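Local atomic coordinates of secondary thiamine-phosphate synthase enzyme (Thermus thermophilus, PDB entry 2CU5), a protein that is of unknown function but may act as a secondary thiamine-phosphate synthase of the UPF0047 (YjbQ) family. Residues A[1-11]-A[121-129]; A[27-38]-A[92-103]. One frame throughout, in Å; residues are numbered along the deposited sequence.

In the fold
Both contacts belong to one five-stranded antiparallel sheet, interaction 2 being nested inside the chain loop that interaction 1 closes. Strands 120-128 and 32-37 are neighbours and stitch the two together, with Arg127 O 2.7 Å from Tyr35 N and Trp125 N 2.8 Å from Phe37 O. Interaction 1 joins the chain termini at the sheet's edge and is only partly buried; one face carries Arg6, Glu8 and Glu123, the other is mostly aliphatic, with Arg122 toward one end. Interaction 2 is more fully buried, mainly aliphatic and aromatic along its strands, polar and exposed at the turns. Its Leu36 and Leu94 pack on the smaller sheet; Tyr35, His93 and Leu95 meet neighbouring subunits.

Interaction 1. Residues A[1-11]-A[121-129]; sequences MEGVVRLEVPT and VREVWVRLL
Met1 CE makes a CH-pi contact over one face of the Trp125 indole, 3.6 Å from the centroid of the five-membered ring, on one side of an antiparallel ladder between strand 5-11, at the sheet's edge, and the C-terminal strand. Met1 SD, over the same ring face at 4.4 Å from that centroid, makes a Met-aromatic contact; the bend in the methionine chain (chi3 -81°) brings the methyl there. CE also lies over one face of the Arg6 guanidinium, about 4.0 Å above its plane. Glu123 OE1 lies at the indole's edge, in plane, 2.9 Å from Trp125 NE1. The same oxygen lies at the guanidinium edge, with Arg6 NH1 bridging to OE1 at 3.2 Å; OE1 crowds a neighbour in the model, so these lengths are less certain. With an alanine in place of Glu123, the indole N-H would probably lose its acceptor and the exposed Arg6 guanidinium be set free to turn. The other face is mostly aliphatic; Val9 and Val124 rest on Leu113 of strand 110-115, and Leu7 CD1 meets Val126 CG2 at 3.6 Å. Arg122 NE forms a salt bridge with Glu115. Near the C-terminus, Arg127 NH1 donates to Leu128 O at 2.9 Å.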
loop_
_atom_site.group_PDB
_atom_site.type_symbol
_atom_site.label_atom_id
_atom_site.label_comp_id
_atom_site.label_asym_id
_atom_site.label_seq_id
_atom_site.Cartn_x
_atom_site.Cartn_y
_atom_site.Cartn_z
ATOM N N MET A 1 -13.878 12.240 -17.819
ATOM C CA MET A 1 -12.498 12.791 -17.698
ATOM C C MET A 1 -11.698 12.464 -18.954
ATOM O O MET A 1 -11.910 11.423 -19.582
ATOM C CB MET A 1 -11.784 12.182 -16.489
ATOM C CG MET A 1 -12.563 12.252 -15.189
ATOM S SD MET A 1 -11.682 11.438 -13.836
ATOM C CE MET A 1 -12.119 9.715 -14.150
ATOM N N GLU A 2 -10.777 13.354 -19.311
ATOM C CA GLU A 2 -9.933 13.146 -20.481
ATOM C C GLU A 2 -8.724 12.293 -20.116
ATOM O O GLU A 2 -8.021 12.585 -19.152
ATOM C CB GLU A 2 -9.457 14.492 -21.051
ATOM C CG GLU A 2 -8.221 14.374 -21.945
ATOM C CD GLU A 2 -7.840 15.675 -22.635
ATOM O OE1 GLU A 2 -7.794 16.732 -21.965
ATOM O OE2 GLU A 2 -7.571 15.636 -23.855
ATOM N N GLY A 3 -8.494 11.237 -20.892
ATOM C CA GLY A 3 -7.357 10.367 -20.645
ATOM C C GLY A 3 -7.510 9.428 -19.463
ATOM O O GLY A 3 -6.595 8.672 -19.142
ATOM N N VAL A 4 -8.664 9.473 -18.807
ATOM C CA VAL A 4 -8.910 8.603 -17.664
ATOM C C VAL A 4 -10.280 7.962 -17.791
ATOM O O VAL A 4 -11.289 8.656 -17.938
ATOM C CB VAL A 4 -8.857 9.382 -16.339
ATOM C CG1 VAL A 4 -9.059 8.430 -15.174
ATOM C CG2 VAL A 4 -7.528 10.103 -16.211
ATOM N N VAL A 5 -10.308 6.635 -17.738
ATOM C CA VAL A 5 -11.560 5.899 -17.849
ATOM C C VAL A 5 -12.192 5.721 -16.481
ATOM O O VAL A 5 -11.504 5.397 -15.512
ATOM C CB VAL A 5 -11.345 4.507 -18.472
ATOM C CG1 VAL A 5 -12.673 3.762 -18.551
ATOM C CG2 VAL A 5 -10.728 4.649 -19.851
ATOM N N ARG A 6 -13.501 5.939 -16.407
ATOM C CA ARG A 6 -14.225 5.793 -15.154
ATOM C C ARG A 6 -15.110 4.555 -15.158
ATOM O O ARG A 6 -16.124 4.498 -15.858
ATOM C CB ARG A 6 -15.070 7.042 -14.887
ATOM C CG ARG A 6 -16.034 6.914 -13.716
ATOM C CD ARG A 6 -16.113 8.216 -12.946
ATOM N NE ARG A 6 -16.333 9.359 -13.824
ATOM C CZ ARG A 6 -16.061 10.619 -13.497
ATOM N NH1 ARG A 6 -15.554 10.915 -12.307
ATOM N NH2 ARG A 6 -16.291 11.586 -14.368
ATOM N N LEU A 7 -14.709 3.553 -14.385
ATOM C CA LEU A 7 -15.479 2.329 -14.272
ATOM C C LEU A 7 -16.380 2.519 -13.058
ATOM O O LEU A 7 -16.007 3.206 -12.109
ATOM C CB LEU A 7 -14.553 1.126 -14.042
ATOM C CG LEU A 7 -13.466 0.864 -15.089
ATOM C CD1 LEU A 7 -12.600 -0.307 -14.650
ATOM C CD2 LEU A 7 -14.104 0.579 -16.432
ATOM N N GLU A 8 -17.569 1.935 -13.101
ATOM C CA GLU A 8 -18.504 2.032 -11.985
ATOM C C GLU A 8 -18.794 0.585 -11.607
ATOM O O GLU A 8 -19.306 -0.189 -12.409
ATOM C CB GLU A 8 -19.755 2.802 -12.422
ATOM C CG GLU A 8 -19.385 4.044 -13.239
ATOM C CD GLU A 8 -20.461 5.112 -13.278
ATOM O OE1 GLU A 8 -21.641 4.774 -13.512
ATOM O OE2 GLU A 8 -20.116 6.300 -13.087
ATOM N N VAL A 9 -18.443 0.228 -10.376
ATOM C CA VAL A 9 -18.570 -1.142 -9.901
ATOM C C VAL A 9 -19.555 -1.384 -8.764
ATOM O O VAL A 9 -19.404 -0.825 -7.682
ATOM C CB VAL A 9 -17.180 -1.655 -9.438
ATOM C CG1 VAL A 9 -17.228 -3.140 -9.159
ATOM C CG2 VAL A 9 -16.131 -1.341 -10.499
ATOM N N PRO A 10 -20.583 -2.215 -8.998
ATOM C CA PRO A 10 -21.544 -2.482 -7.922
ATOM C C PRO A 10 -20.844 -3.334 -6.858
ATOM O O PRO A 10 -20.091 -4.252 -7.189
ATOM C CB PRO A 10 -22.656 -3.254 -8.631
ATOM C CG PRO A 10 -22.582 -2.736 -10.045
ATOM C CD PRO A 10 -21.095 -2.709 -10.290
ATOM N N THR A 11 -21.090 -3.031 -5.588
ATOM C CA THR A 11 -20.467 -3.781 -4.500
ATOM C C THR A 11 -21.483 -4.226 -3.456
ATOM O O THR A 11 -22.528 -3.600 -3.287
ATOM C CB THR A 11 -19.405 -2.929 -3.783
ATOM O OG1 THR A 11 -20.028 -1.764 -3.231
ATOM C CG2 THR A 11 -18.316 -2.500 -4.761
ATOM N N VAL A 121 -22.137 1.647 -5.451
ATOM C CA VAL A 121 -21.692 1.582 -6.832
ATOM C C VAL A 121 -20.476 2.489 -6.756
ATOM O O VAL A 121 -20.592 3.715 -6.734
ATOM C CB VAL A 121 -22.708 2.148 -7.838
ATOM C CG1 VAL A 121 -22.093 2.146 -9.228
ATOM C CG2 VAL A 121 -23.960 1.289 -7.852
ATOM N N ARG A 122 -19.313 1.863 -6.657
ATOM C CA ARG A 122 -18.050 2.572 -6.530
ATOM C C ARG A 122 -17.469 2.954 -7.875
ATOM O O ARG A 122 -17.844 2.400 -8.900
ATOM C CB ARG A 122 -17.035 1.689 -5.810
ATOM C CG ARG A 122 -17.455 1.259 -4.423
ATOM C CD ARG A 122 -17.475 2.454 -3.491
ATOM N NE ARG A 122 -17.400 2.030 -2.099
ATOM C CZ ARG A 122 -17.265 2.857 -1.069
ATOM N NH1 ARG A 122 -17.202 2.367 0.162
ATOM N NH2 ARG A 122 -17.194 4.166 -1.267
ATOM N N GLU A 123 -16.545 3.905 -7.844
ATOM C CA GLU A 123 -15.850 4.351 -9.043
ATOM C C GLU A 123 -14.423 3.826 -8.968
ATOM O O GLU A 123 -13.832 3.753 -7.892
ATOM C CB GLU A 123 -15.792 5.879 -9.111
ATOM C CG GLU A 123 -17.038 6.554 -9.649
ATOM C CD GLU A 123 -16.846 8.053 -9.813
ATOM O OE1 GLU A 123 -15.754 8.468 -10.260
ATOM O OE2 GLU A 123 -17.785 8.820 -9.504
ATOM N N VAL A 124 -13.886 3.443 -10.117
ATOM C CA VAL A 124 -12.514 2.987 -10.214
ATOM C C VAL A 124 -11.970 3.691 -11.448
ATOM O O VAL A 124 -12.500 3.522 -12.547
ATOM C CB VAL A 124 -12.416 1.463 -10.410
ATOM C CG1 VAL A 124 -10.964 1.073 -10.637
ATOM C CG2 VAL A 124 -12.969 0.736 -9.183
ATOM N N TRP A 125 -10.937 4.502 -11.263
ATOM C CA TRP A 125 -10.341 5.224 -12.381
ATOM C C TRP A 125 -9.201 4.423 -12.986
ATOM O O TRP A 125 -8.413 3.807 -12.268
ATOM C CB TRP A 125 -9.834 6.588 -11.924
ATOM C CG TRP A 125 -10.908 7.462 -11.347
ATOM C CD1 TRP A 125 -12.260 7.309 -11.488
ATOM C CD2 TRP A 125 -10.717 8.647 -10.566
ATOM N NE1 TRP A 125 -12.922 8.327 -10.843
ATOM C CE2 TRP A 125 -11.999 9.164 -10.270
ATOM C CE3 TRP A 125 -9.586 9.325 -10.087
ATOM C CZ2 TRP A 125 -12.184 10.329 -9.515
ATOM C CZ3 TRP A 125 -9.768 10.483 -9.336
ATOM C CH2 TRP A 125 -11.061 10.973 -9.059
ATOM N N VAL A 126 -9.117 4.432 -14.312
ATOM C CA VAL A 126 -8.085 3.687 -15.012
ATOM C C VAL A 126 -7.296 4.630 -15.909
ATOM O O VAL A 126 -7.866 5.332 -16.740
ATOM C CB VAL A 126 -8.700 2.573 -15.882
ATOM C CG1 VAL A 126 -7.598 1.724 -16.492
ATOM C CG2 VAL A 126 -9.649 1.719 -15.050
ATOM N N ARG A 127 -5.982 4.638 -15.723
ATOM C CA ARG A 127 -5.091 5.481 -16.501
ATOM C C ARG A 127 -3.975 4.646 -17.106
ATOM O O ARG A 127 -3.297 3.899 -16.402
ATOM C CB ARG A 127 -4.488 6.561 -15.606
ATOM C CG ARG A 127 -3.312 7.304 -16.214
ATOM C CD ARG A 127 -3.727 8.179 -17.379
ATOM N NE ARG A 127 -2.965 9.423 -17.363
ATOM C CZ ARG A 127 -1.663 9.511 -17.610
ATOM N NH1 ARG A 127 -0.961 8.428 -17.910
ATOM N NH2 ARG A 127 -1.059 10.686 -17.530
ATOM N N LEU A 128 -3.791 4.770 -18.416
ATOM C CA LEU A 128 -2.739 4.033 -19.103
ATOM C C LEU A 128 -1.492 4.909 -19.151
ATOM O O LEU A 128 -1.572 6.089 -19.489
ATOM C CB LEU A 128 -3.172 3.696 -20.535
ATOM C CG LEU A 128 -4.593 3.151 -20.727
ATOM C CD1 LEU A 128 -4.881 2.960 -22.211
ATOM C CD2 LEU A 128 -4.749 1.839 -19.982
ATOM N N LEU A 129 -0.347 4.338 -18.794
ATOM C CA LEU A 129 0.913 5.071 -18.836
ATOM C C LEU A 129 1.617 4.717 -20.142
ATOM O O LEU A 129 1.362 3.609 -20.665
ATOM C CB LEU A 129 1.826 4.684 -17.668
ATOM C CG LEU A 129 1.484 5.165 -16.256
ATOM C CD1 LEU A 129 0.204 4.500 -15.767
ATOM C CD2 LEU A 129 2.646 4.841 -15.331
ATOM O OXT LEU A 129 2.432 5.535 -20.608
HETATM O O HOH W 1 -5.554 6.611 -20.066
#

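Interaction 2. Residues A[27-38]-A[92-103]; sequences LSGHTGLVYLFV and VHLLLLAEKGRL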
loop_
_atom_site.group_PDB
_atom_site.type_symbol
_atom_site.label_atom_id
_atom_site.label_comp_id
_atom_site.label_asym_id
_atom_site.label_seq_id
_atom_site.Cartn_x
_atom_site.Cartn_y
_atom_site.Cartn_z
ATOM N N LEU A 27 -8.787 -1.184 -21.237
ATOM C CA LEU A 27 -7.437 -0.997 -21.758
ATOM C C LEU A 27 -7.299 -0.818 -23.266
ATOM O O LEU A 27 -6.268 -0.332 -23.735
ATOM C CB LEU A 27 -6.551 -2.162 -21.321
ATOM C CG LEU A 27 -6.482 -2.374 -19.808
ATOM C CD1 LEU A 27 -5.546 -3.533 -19.496
ATOM C CD2 LEU A 27 -6.002 -1.097 -19.137
ATOM N N SER A 28 -8.316 -1.215 -24.023
ATOM C CA SER A 28 -8.266 -1.098 -25.483
ATOM C C SER A 28 -6.963 -1.660 -26.058
ATOM O O SER A 28 -6.302 -1.011 -26.867
ATOM C CB SER A 28 -8.420 0.369 -25.902
ATOM O OG SER A 28 -9.692 0.878 -25.535
ATOM N N GLY A 29 -6.595 -2.864 -25.630
ATOM C CA GLY A 29 -5.383 -3.495 -26.130
ATOM C C GLY A 29 -4.065 -2.828 -25.765
ATOM O O GLY A 29 -3.035 -3.111 -26.372
ATOM N N HIS A 30 -4.087 -1.948 -24.771
ATOM C CA HIS A 30 -2.879 -1.249 -24.340
ATOM C C HIS A 30 -1.767 -2.181 -23.853
ATOM O O HIS A 30 -2.029 -3.251 -23.302
ATOM C CB HIS A 30 -3.223 -0.272 -23.208
ATOM C CG HIS A 30 -2.028 0.386 -22.581
ATOM N ND1 HIS A 30 -1.275 1.340 -23.231
ATOM C CD2 HIS A 30 -1.460 0.228 -21.360
ATOM C CE1 HIS A 30 -0.296 1.742 -22.438
ATOM N NE2 HIS A 30 -0.385 1.083 -21.297
ATOM N N THR A 31 -0.525 -1.764 -24.083
ATOM C CA THR A 31 0.646 -2.499 -23.619
ATOM C C THR A 31 1.467 -1.502 -22.809
ATOM O O THR A 31 1.909 -0.480 -23.330
ATOM C CB THR A 31 1.515 -3.033 -24.773
ATOM O OG1 THR A 31 0.832 -4.104 -25.430
ATOM C CG2 THR A 31 2.850 -3.548 -24.239
ATOM N N GLY A 32 1.655 -1.797 -21.527
ATOM C CA GLY A 32 2.410 -0.905 -20.663
ATOM C C GLY A 32 1.786 -0.888 -19.280
ATOM O O GLY A 32 0.878 -1.671 -19.002
ATOM N N LEU A 33 2.256 0.001 -18.415
ATOM C CA LEU A 33 1.714 0.081 -17.066
ATOM C C LEU A 33 0.303 0.659 -17.064
ATOM O O LEU A 33 -0.067 1.441 -17.941
ATOM C CB LEU A 33 2.638 0.921 -16.177
ATOM C CG LEU A 33 3.951 0.214 -15.827
ATOM C CD1 LEU A 33 4.944 1.181 -15.209
ATOM C CD2 LEU A 33 3.646 -0.935 -14.879
ATOM N N VAL A 34 -0.480 0.245 -16.074
ATOM C CA VAL A 34 -1.858 0.687 -15.911
ATOM C C VAL A 34 -2.043 1.174 -14.476
ATOM O O VAL A 34 -1.690 0.473 -13.528
ATOM C CB VAL A 34 -2.852 -0.472 -16.165
ATOM C CG1 VAL A 34 -4.273 -0.009 -15.896
ATOM C CG2 VAL A 34 -2.714 -0.979 -17.603
ATOM N N TYR A 35 -2.591 2.374 -14.327
ATOM C CA TYR A 35 -2.831 2.953 -13.008
ATOM C C TYR A 35 -4.306 2.796 -12.638
ATOM O O TYR A 35 -5.187 3.038 -13.467
ATOM C CB TYR A 35 -2.448 4.438 -13.018
ATOM C CG TYR A 35 -2.831 5.204 -11.772
ATOM C CD1 TYR A 35 -2.155 5.009 -10.567
ATOM C CD2 TYR A 35 -3.879 6.123 -11.796
ATOM C CE1 TYR A 35 -2.519 5.717 -9.411
ATOM C CE2 TYR A 35 -4.247 6.835 -10.651
ATOM C CZ TYR A 35 -3.564 6.627 -9.464
ATOM O OH TYR A 35 -3.930 7.338 -8.343
ATOM N N LEU A 36 -4.565 2.374 -11.399
ATOM C CA LEU A 36 -5.926 2.196 -10.896
ATOM C C LEU A 36 -6.078 2.973 -9.595
ATOM O O LEU A 36 -5.171 2.976 -8.758
ATOM C CB LEU A 36 -6.224 0.721 -10.629
ATOM C CG LEU A 36 -6.141 -0.266 -11.794
ATOM C CD1 LEU A 36 -6.503 -1.642 -11.276
ATOM C CD2 LEU A 36 -7.093 0.151 -12.920
ATOM N N PHE A 37 -7.232 3.609 -9.417
ATOM C CA PHE A 37 -7.481 4.408 -8.220
ATOM C C PHE A 37 -8.958 4.426 -7.831
ATOM O O PHE A 37 -9.833 4.484 -8.694
ATOM C CB PHE A 37 -7.001 5.846 -8.486
ATOM C CG PHE A 37 -7.171 6.797 -7.322
ATOM C CD1 PHE A 37 -6.340 6.718 -6.206
ATOM C CD2 PHE A 37 -8.139 7.798 -7.365
ATOM C CE1 PHE A 37 -6.467 7.625 -5.153
ATOM C CE2 PHE A 37 -8.277 8.712 -6.320
ATOM C CZ PHE A 37 -7.437 8.628 -5.207
ATOM N N VAL A 38 -9.242 4.344 -6.534
ATOM C CA VAL A 38 -10.624 4.458 -6.079
ATOM C C VAL A 38 -10.684 5.789 -5.332
ATOM O O VAL A 38 -9.945 6.014 -4.372
ATOM C CB VAL A 38 -11.079 3.300 -5.125
ATOM C CG1 VAL A 38 -11.382 2.053 -5.932
ATOM C CG2 VAL A 38 -10.016 3.021 -4.074
ATOM N N VAL A 92 -5.534 2.447 -1.724
ATOM C CA VAL A 92 -6.537 2.869 -2.696
ATOM C C VAL A 92 -6.041 3.013 -4.135
ATOM O O VAL A 92 -6.720 3.613 -4.969
ATOM C CB VAL A 92 -7.192 4.203 -2.272
ATOM C CG1 VAL A 92 -7.906 4.020 -0.941
ATOM C CG2 VAL A 92 -6.143 5.301 -2.175
ATOM N N HIS A 93 -4.859 2.486 -4.429
ATOM C CA HIS A 93 -4.353 2.557 -5.791
ATOM C C HIS A 93 -3.478 1.358 -6.115
ATOM O O HIS A 93 -2.942 0.696 -5.219
ATOM C CB HIS A 93 -3.578 3.862 -6.036
ATOM C CG HIS A 93 -2.119 3.786 -5.701
ATOM N ND1 HIS A 93 -1.637 3.914 -4.417
ATOM C CD2 HIS A 93 -1.034 3.601 -6.493
ATOM C CE1 HIS A 93 -0.320 3.812 -4.431
ATOM N NE2 HIS A 93 0.071 3.622 -5.678
ATOM N N LEU A 94 -3.358 1.073 -7.406
ATOM C CA LEU A 94 -2.553 -0.038 -7.883
ATOM C C LEU A 94 -1.864 0.409 -9.154
ATOM O O LEU A 94 -2.317 1.336 -9.814
ATOM C CB LEU A 94 -3.430 -1.249 -8.204
ATOM C CG LEU A 94 -4.089 -1.997 -7.043
ATOM C CD1 LEU A 94 -4.998 -3.082 -7.584
ATOM C CD2 LEU A 94 -2.998 -2.582 -6.152
ATOM N N LEU A 95 -0.764 -0.254 -9.480
ATOM C CA LEU A 95 -0.015 0.034 -10.695
ATOM C C LEU A 95 0.323 -1.356 -11.204
ATOM O O LEU A 95 1.026 -2.113 -10.534
ATOM C CB LEU A 95 1.248 0.826 -10.375
ATOM C CG LEU A 95 2.053 1.284 -11.594
ATOM C CD1 LEU A 95 1.178 2.153 -12.488
ATOM C CD2 LEU A 95 3.292 2.044 -11.133
ATOM N N LEU A 96 -0.197 -1.697 -12.380
ATOM C CA LEU A 96 0.005 -3.027 -12.937
ATOM C C LEU A 96 0.457 -3.022 -14.393
ATOM O O LEU A 96 0.223 -2.062 -15.125
ATOM C CB LEU A 96 -1.301 -3.817 -12.826
ATOM C CG LEU A 96 -1.906 -3.925 -11.419
ATOM C CD1 LEU A 96 -3.395 -4.220 -11.505
ATOM C CD2 LEU A 96 -1.173 -5.010 -10.638
ATOM N N LEU A 97 1.095 -4.116 -14.793
ATOM C CA LEU A 97 1.584 -4.297 -16.159
ATOM C C LEU A 97 0.486 -4.895 -17.026
ATOM O O LEU A 97 -0.266 -5.763 -16.579
ATOM C CB LEU A 97 2.771 -5.258 -16.172
ATOM C CG LEU A 97 4.043 -4.851 -15.440
ATOM C CD1 LEU A 97 4.953 -6.066 -15.268
ATOM C CD2 LEU A 97 4.734 -3.758 -16.219
ATOM N N ALA A 98 0.403 -4.433 -18.268
ATOM C CA ALA A 98 -0.581 -4.943 -19.206
ATOM C C ALA A 98 0.115 -5.232 -20.530
ATOM O O ALA A 98 1.066 -4.550 -20.905
ATOM C CB ALA A 98 -1.699 -3.923 -19.416
ATOM N N GLU A 99 -0.351 -6.260 -21.223
ATOM C CA GLU A 99 0.211 -6.616 -22.515
ATOM C C GLU A 99 -0.938 -6.861 -23.473
ATOM O O GLU A 99 -1.720 -7.795 -23.296
ATOM C CB GLU A 99 1.075 -7.869 -22.400
ATOM C CG GLU A 99 1.670 -8.324 -23.725
ATOM C CD GLU A 99 2.594 -9.514 -23.567
ATOM O OE1 GLU A 99 3.661 -9.359 -22.935
ATOM O OE2 GLU A 99 2.253 -10.608 -24.068
ATOM N N LYS A 100 -1.045 -5.998 -24.477
ATOM C CA LYS A 100 -2.094 -6.105 -25.478
ATOM C C LYS A 100 -3.491 -6.231 -24.872
ATOM O O LYS A 100 -4.280 -7.094 -25.258
ATOM C CB LYS A 100 -1.788 -7.284 -26.405
ATOM C CG LYS A 100 -0.453 -7.111 -27.125
ATOM C CD LYS A 100 -0.038 -8.334 -27.930
ATOM C CE LYS A 100 1.326 -8.104 -28.577
ATOM N NZ LYS A 100 1.822 -9.296 -29.322
ATOM N N GLY A 101 -3.789 -5.355 -23.917
ATOM C CA GLY A 101 -5.097 -5.351 -23.290
ATOM C C GLY A 101 -5.317 -6.326 -22.155
ATOM O O GLY A 101 -6.410 -6.373 -21.594
ATOM N N ARG A 102 -4.301 -7.110 -21.814
ATOM C CA ARG A 102 -4.438 -8.068 -20.727
ATOM C C ARG A 102 -3.433 -7.818 -19.614
ATOM O O ARG A 102 -2.244 -7.627 -19.861
ATOM C CB ARG A 102 -4.298 -9.495 -21.260
ATOM C CG ARG A 102 -5.455 -9.901 -22.171
ATOM C CD ARG A 102 -5.344 -11.343 -22.631
ATOM N NE ARG A 102 -6.467 -11.734 -23.481
ATOM C CZ ARG A 102 -6.733 -11.199 -24.673
ATOM N NH1 ARG A 102 -5.959 -10.241 -25.168
ATOM N NH2 ARG A 102 -7.776 -11.625 -25.371
ATOM N N LEU A 103 -3.925 -7.817 -18.381
ATOM C CA LEU A 103 -3.075 -7.592 -17.223
ATOM C C LEU A 103 -2.119 -8.760 -17.019
ATOM O O LEU A 103 -2.521 -9.918 -17.113
ATOM C CB LEU A 103 -3.943 -7.399 -15.979
ATOM C CG LEU A 103 -4.804 -6.132 -15.985
ATOM C CD1 LEU A 103 -5.845 -6.195 -14.864
ATOM C CD2 LEU A 103 -3.907 -4.920 -15.834
HETATM O O HOH W 2 -8.227 -4.483 -23.800
#
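Leu96 O is gripped from strand 32-37 by Val34 N at 2.6 Å and by the CA-H of Leu33, with Leu33 CA 3.3 Å away. It is one rung of an antiparallel ladder between strands 32-37 and 93-99, whose hydrogen-bonded pairs are Gly32-Ala98, Val34-Leu96 and Leu36-Leu94. On the face of these pairs Leu36, Leu94 and Leu96 pack on the smaller sheet, the first two against Leu45 and Val111, Leu96 against Val47 and Val111; Leu36 CD1 touches Leu96 CD1 at 4.0 Å. On the opposite face Leu33 and Leu97 run side by side and are squeezed, CD2 to CD2, to 3.3 Å. With CG anti to the backbone N (chi1 172°), the Tyr35 ring swings across His93 at about a right angle, and His93 CD2 comes to the ring's edge 3.9 Å from Tyr35 CE1. That face forms the trimer interface: Tyr35 OH hydrogen-bonds Leu95 O of the second subunit. Two type I' turns, 27-30 and 99-102, meet at the far end. Gly101 N bonds His30 O at 2.8 Å, and a side chain on Gly101 would run into Gly29 CA. Beside them, Thr31 OG1 accepts from Lys100 N at 2.8 Å, with an N-H...O angle of 155°.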